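Local coordinates for CaaX farnesyltransferase alpha subunit Ram2 (Aspergillus fumigatus, PDB 4L9P), which forms with the beta subunit Ram1 a protein farnesyltransferase, which probably attaches farnesyl groups to proteins ending in a CaaX sequence, at residues Leu206-Arg211 with Asp242-Tyr247; Gly219-Thr224 with Arg232-Asp237. The protein carries 1 engineered substitution. All coordinates share one frame; numbering follows the deposited sequence.

Overall arrangement
Contact 1 joins helix 197-208 to helix 238-254; contact 2 lies within the loop connecting them; their centres are about 12 Å apart. Contact 1 is the buried one: it joins the last turn of the first helix to the second helix through a salt bridge and a phenylalanine packed on the glutamate's methylenes. Contact 2 lies at the surface, between two parts of the connecting loop itself, and relies on van der Waals packing round a histidine, while its polar side chains turn to partners elsewhere. The two meet directly, since H221 CE1 of contact 2 is 3.0 Å from F208 O of contact 1. Along the chain, 219-224 and 232-237 both fall between 206-211 and 242-247.

Contact 1 (Leu206-Arg211 with Asp242-Tyr247); sequences LRFGPR and DSELQY
R207 and E244 meet through a salt bridge between two helices of an all-alpha chain. NE of R207 donates to OE2 of E244 over 2.9 Å, with an N-H...O angle of 160°. The acceptor lies almost in the guanidinium plane, but the arginine reaches it from above the carboxylate, and the two planes stand 81° apart. This is therefore a single bond through NE, not the two-bond, side-by-side form. A bend at chi2 (-70°) folds the arginine chain so that its methylenes also pack on the carboxylate, with R207 CG 3.8 Å from E244 CD. Beside it, F208 lays CE2 3.9 Å from E244 CG, ring and glutamate chain running past each other in opposite directions. Glutamate suits the place because its methylenes tolerate the aromatic neighbour while its buried carboxylate gathers donors: OE1 forms a salt bridge with R203 NE and a hydrogen bond with Y264 OH. These would be expected to favour the ionised form and to fix the rotation of the group. The contact is helix-to-helix packing in the stack of antiparallel helices of the prenyltransferase alpha subunit, whose repeats belong to the TPR clan. Around the salt bridge, R207 rests on I183 of helix 180-192 and F208 on Y264 and V268 of helix 259-272, so the contact ties helix 197-208 to helix 238-254 between those two neighbours.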
# COMPACT_ATOMS: atom_id res chain seq x y z
N LEU A 206 -1.28 -0.78 22.51
CA LEU A 206 -0.90 -1.04 23.92
C LEU A 206 -2.14 -1.02 24.77
O LEU A 206 -2.24 -1.82 25.72
CB LEU A 206 0.03 0.07 24.41
CG LEU A 206 1.41 0.10 23.74
CD1 LEU A 206 2.21 1.31 24.25
CD2 LEU A 206 2.21 -1.21 23.94
N ARG A 207 -3.06 -0.10 24.52
CA ARG A 207 -4.20 0.10 25.43
C ARG A 207 -5.43 -0.74 25.10
O ARG A 207 -6.13 -1.19 26.03
CB ARG A 207 -4.58 1.57 25.50
CG ARG A 207 -3.47 2.47 26.10
CD ARG A 207 -3.35 2.19 27.57
NE ARG A 207 -2.67 3.26 28.29
CZ ARG A 207 -1.66 3.04 29.13
NH1 ARG A 207 -1.14 1.80 29.23
NH2 ARG A 207 -1.14 4.06 29.80
N PHE A 208 -5.68 -0.94 23.81
CA PHE A 208 -6.96 -1.48 23.35
C PHE A 208 -6.77 -2.62 22.41
O PHE A 208 -7.77 -3.23 22.03
CB PHE A 208 -7.83 -0.35 22.74
CG PHE A 208 -8.18 0.69 23.74
CD1 PHE A 208 -9.07 0.37 24.73
CD2 PHE A 208 -7.52 1.92 23.77
CE1 PHE A 208 -9.38 1.28 25.72
CE2 PHE A 208 -7.84 2.86 24.73
CZ PHE A 208 -8.76 2.52 25.73
N GLY A 209 -5.54 -2.95 22.04
CA GLY A 209 -5.37 -4.05 21.10
C GLY A 209 -5.62 -5.43 21.70
O GLY A 209 -5.41 -5.63 22.89
N PRO A 210 -6.10 -6.39 20.90
CA PRO A 210 -6.38 -7.72 21.47
C PRO A 210 -5.11 -8.42 21.94
O PRO A 210 -4.07 -8.34 21.30
CB PRO A 210 -7.03 -8.49 20.31
CG PRO A 210 -7.15 -7.51 19.17
CD PRO A 210 -6.53 -6.21 19.51
N ARG A 211 -5.22 -9.17 23.02
CA ARG A 211 -4.05 -9.79 23.60
C ARG A 211 -4.18 -11.31 23.72
O ARG A 211 -3.24 -11.95 24.20
CB ARG A 211 -3.82 -9.21 25.02
CG ARG A 211 -3.66 -7.69 25.11
CD ARG A 211 -3.41 -7.29 26.57
NE ARG A 211 -3.38 -5.83 26.76
CZ ARG A 211 -2.99 -5.25 27.89
NH1 ARG A 211 -2.61 -6.04 28.94
NH2 ARG A 211 -2.97 -3.92 27.99
N ASP A 242 -11.76 6.30 30.57
CA ASP A 242 -11.78 7.71 30.94
C ASP A 242 -10.40 8.38 30.90
O ASP A 242 -10.25 9.50 30.42
CB ASP A 242 -12.28 7.89 32.40
CG ASP A 242 -13.73 7.52 32.59
OD1 ASP A 242 -14.47 7.39 31.58
OD2 ASP A 242 -14.13 7.39 33.80
N SER A 243 -9.37 7.67 31.40
CA SER A 243 -8.01 8.18 31.40
C SER A 243 -7.51 8.43 29.97
O SER A 243 -6.88 9.46 29.66
CB SER A 243 -7.10 7.14 32.10
OG SER A 243 -5.74 7.51 32.03
N GLU A 244 -7.79 7.51 29.06
CA GLU A 244 -7.31 7.68 27.68
C GLU A 244 -8.03 8.79 26.95
O GLU A 244 -7.45 9.48 26.12
CB GLU A 244 -7.49 6.35 26.95
CG GLU A 244 -6.46 5.32 27.42
CD GLU A 244 -5.04 5.74 27.08
OE1 GLU A 244 -4.79 6.11 25.91
OE2 GLU A 244 -4.15 5.69 27.98
N LEU A 245 -9.32 8.95 27.25
CA LEU A 245 -10.05 10.09 26.68
C LEU A 245 -9.54 11.43 27.23
O LEU A 245 -9.43 12.42 26.48
CB LEU A 245 -11.56 9.91 26.89
CG LEU A 245 -12.19 8.74 26.16
CD1 LEU A 245 -13.62 8.59 26.63
CD2 LEU A 245 -12.15 8.96 24.61
N GLN A 246 -9.23 11.47 28.54
CA GLN A 246 -8.70 12.71 29.07
C GLN A 246 -7.34 13.03 28.46
O GLN A 246 -7.04 14.20 28.12
CB GLN A 246 -8.57 12.59 30.61
CG GLN A 246 -8.04 13.82 31.30
CD GLN A 246 -8.10 13.65 32.82
OE1 GLN A 246 -7.18 13.09 33.43
NE2 GLN A 246 -9.19 14.12 33.43
N TYR A 247 -6.51 11.99 28.28
CA TYR A 247 -5.21 12.19 27.66
C TYR A 247 -5.37 12.78 26.24
O TYR A 247 -4.69 13.75 25.82
CB TYR A 247 -4.43 10.87 27.60
CG TYR A 247 -3.10 10.97 26.88
CD1 TYR A 247 -1.95 11.38 27.57
CD2 TYR A 247 -2.99 10.62 25.54
CE1 TYR A 247 -0.74 11.46 26.94
CE2 TYR A 247 -1.80 10.72 24.87
CZ TYR A 247 -0.67 11.13 25.57
OH TYR A 247 0.52 11.18 24.91

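Contact 2 (Gly219-Thr224 with Arg232-Asp237)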
# COMPACT_ATOMS: atom_id res chain seq x y z
N GLY A 219 -5.82 -6.01 14.43
CA GLY A 219 -5.71 -4.62 14.88
C GLY A 219 -6.83 -4.22 15.82
O GLY A 219 -6.69 -3.28 16.60
N LEU A 220 -7.95 -4.93 15.74
CA LEU A 220 -9.16 -4.58 16.51
C LEU A 220 -9.78 -5.82 17.10
O LEU A 220 -9.70 -6.91 16.52
CB LEU A 220 -10.21 -3.96 15.55
CG LEU A 220 -9.84 -2.60 14.95
CD1 LEU A 220 -10.80 -2.21 13.81
CD2 LEU A 220 -9.85 -1.56 16.06
N HIS A 221 -10.40 -5.65 18.26
CA HIS A 221 -11.24 -6.71 18.79
C HIS A 221 -12.45 -6.95 17.92
O HIS A 221 -12.86 -6.10 17.09
CB HIS A 221 -11.79 -6.29 20.16
CG HIS A 221 -10.78 -6.42 21.26
ND1 HIS A 221 -9.88 -5.42 21.60
CD2 HIS A 221 -10.50 -7.47 22.06
CE1 HIS A 221 -9.12 -5.84 22.59
NE2 HIS A 221 -9.50 -7.07 22.91
N ASN A 222 -13.05 -8.12 18.12
CA ASN A 222 -14.39 -8.39 17.60
C ASN A 222 -14.44 -8.45 16.08
O ASN A 222 -15.44 -8.07 15.50
CB ASN A 222 -15.44 -7.37 18.11
CG ASN A 222 -16.87 -7.89 18.04
OD1 ASN A 222 -17.11 -9.10 18.23
ND2 ASN A 222 -17.83 -6.98 17.82
N THR A 223 -13.39 -8.95 15.45
CA THR A 223 -13.45 -9.14 14.01
C THR A 223 -14.32 -10.36 13.64
O THR A 223 -14.56 -10.59 12.48
CB THR A 223 -12.02 -9.27 13.39
OG1 THR A 223 -11.30 -10.33 14.03
CG2 THR A 223 -11.24 -7.97 13.60
N THR A 224 -14.77 -11.16 14.60
CA THR A 224 -15.74 -12.22 14.22
C THR A 224 -17.18 -11.67 14.22
O THR A 224 -18.11 -12.35 13.77
CB THR A 224 -15.63 -13.46 15.12
OG1 THR A 224 -15.75 -13.05 16.48
CG2 THR A 224 -14.25 -14.14 14.95
N ARG A 232 -15.16 -3.37 19.19
CA ARG A 232 -15.81 -3.47 20.51
C ARG A 232 -15.12 -4.44 21.45
O ARG A 232 -14.89 -5.60 21.10
CB ARG A 232 -17.24 -3.97 20.32
CG ARG A 232 -18.11 -2.99 19.65
CD ARG A 232 -18.89 -2.30 20.72
NE ARG A 232 -18.70 -0.87 20.63
CZ ARG A 232 -19.34 -0.09 19.77
NH1 ARG A 232 -20.24 -0.58 18.91
NH2 ARG A 232 -19.09 1.21 19.81
N LEU A 233 -14.76 -3.95 22.63
CA LEU A 233 -14.11 -4.78 23.65
C LEU A 233 -15.15 -5.70 24.29
O LEU A 233 -16.27 -5.27 24.54
CB LEU A 233 -13.56 -3.91 24.79
CG LEU A 233 -12.47 -2.91 24.40
CD1 LEU A 233 -12.24 -1.80 25.43
CD2 LEU A 233 -11.15 -3.64 24.22
N PRO A 234 -14.77 -6.95 24.58
CA PRO A 234 -15.64 -7.87 25.30
C PRO A 234 -15.89 -7.38 26.73
O PRO A 234 -16.97 -7.60 27.29
CB PRO A 234 -14.80 -9.17 25.39
CG PRO A 234 -13.62 -9.00 24.58
CD PRO A 234 -13.51 -7.58 24.13
N VAL A 235 -14.89 -6.75 27.33
CA VAL A 235 -15.00 -6.29 28.72
C VAL A 235 -14.30 -4.95 28.72
O VAL A 235 -13.20 -4.84 28.20
CB VAL A 235 -14.27 -7.19 29.73
CG1 VAL A 235 -14.42 -6.61 31.13
CG2 VAL A 235 -14.85 -8.60 29.74
N VAL A 236 -14.95 -3.94 29.26
CA VAL A 236 -14.43 -2.56 29.20
C VAL A 236 -13.92 -2.17 30.59
O VAL A 236 -14.64 -2.28 31.57
CB VAL A 236 -15.51 -1.56 28.79
CG1 VAL A 236 -14.94 -0.14 28.69
CG2 VAL A 236 -16.14 -1.95 27.45
N ASP A 237 -12.68 -1.70 30.66
CA ASP A 237 -12.15 -1.11 31.90
C ASP A 237 -12.51 0.39 31.83
O ASP A 237 -11.90 1.16 31.08
CB ASP A 237 -10.63 -1.30 31.95
CG ASP A 237 -9.96 -0.59 33.13
OD1 ASP A 237 -10.54 0.32 33.78
OD2 ASP A 237 -8.81 -0.93 33.40
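The irregular connection between helix 197-208 and helix 238-254 folds back on itself here, bringing H221 and N222 against R232, L233 and P234; neither segment has regular secondary structure. The imidazole of H221 is central. CD2 of L233 sits over one face of the ring, 3.4 Å from H221 CE1 and equally close to ND1, a CH-pi type of contact. P234 adds its CD, 3.7 Å from H221 CD2, in an oblique approach, with the two side chains crossing at about a right angle. Proline and leucine suit these positions because they offer aliphatic surface to a flat ring at the protein surface. With CG anti to its carbonyl carbon (chi1 -77°), the histidine swings its ring into place against L233 CD2 and beside P234 CD. The backbone, for its part, puts H221 CB 3.3 Å from R232 O. N222 adopts positive phi (66°), a conformation that asparagine accepts more readily than most residues. Its CB lies 3.5 Å from the same R232 O, and its ND2 passes 4.0 Å from R232 CB while bonding to the carbonyl of E229. R232 leads its guanidinium away from the contact to a salt bridge with E229. L233 also rests on F208, H221 touches P210, and a backbone hydrogen bond links H221 with G231. G219 makes backbone hydrogen bonds to the neighbouring Ram1 beta subunit. Across the two segments, then, the joining is by van der Waals packing, aliphatic groups on the imidazole and two CB atoms against the R232 carbonyl oxygen, without a hydrogen bond between the segments; N222 ND2 and R232 NH1 both turn to E229, in the intervening part of the loop.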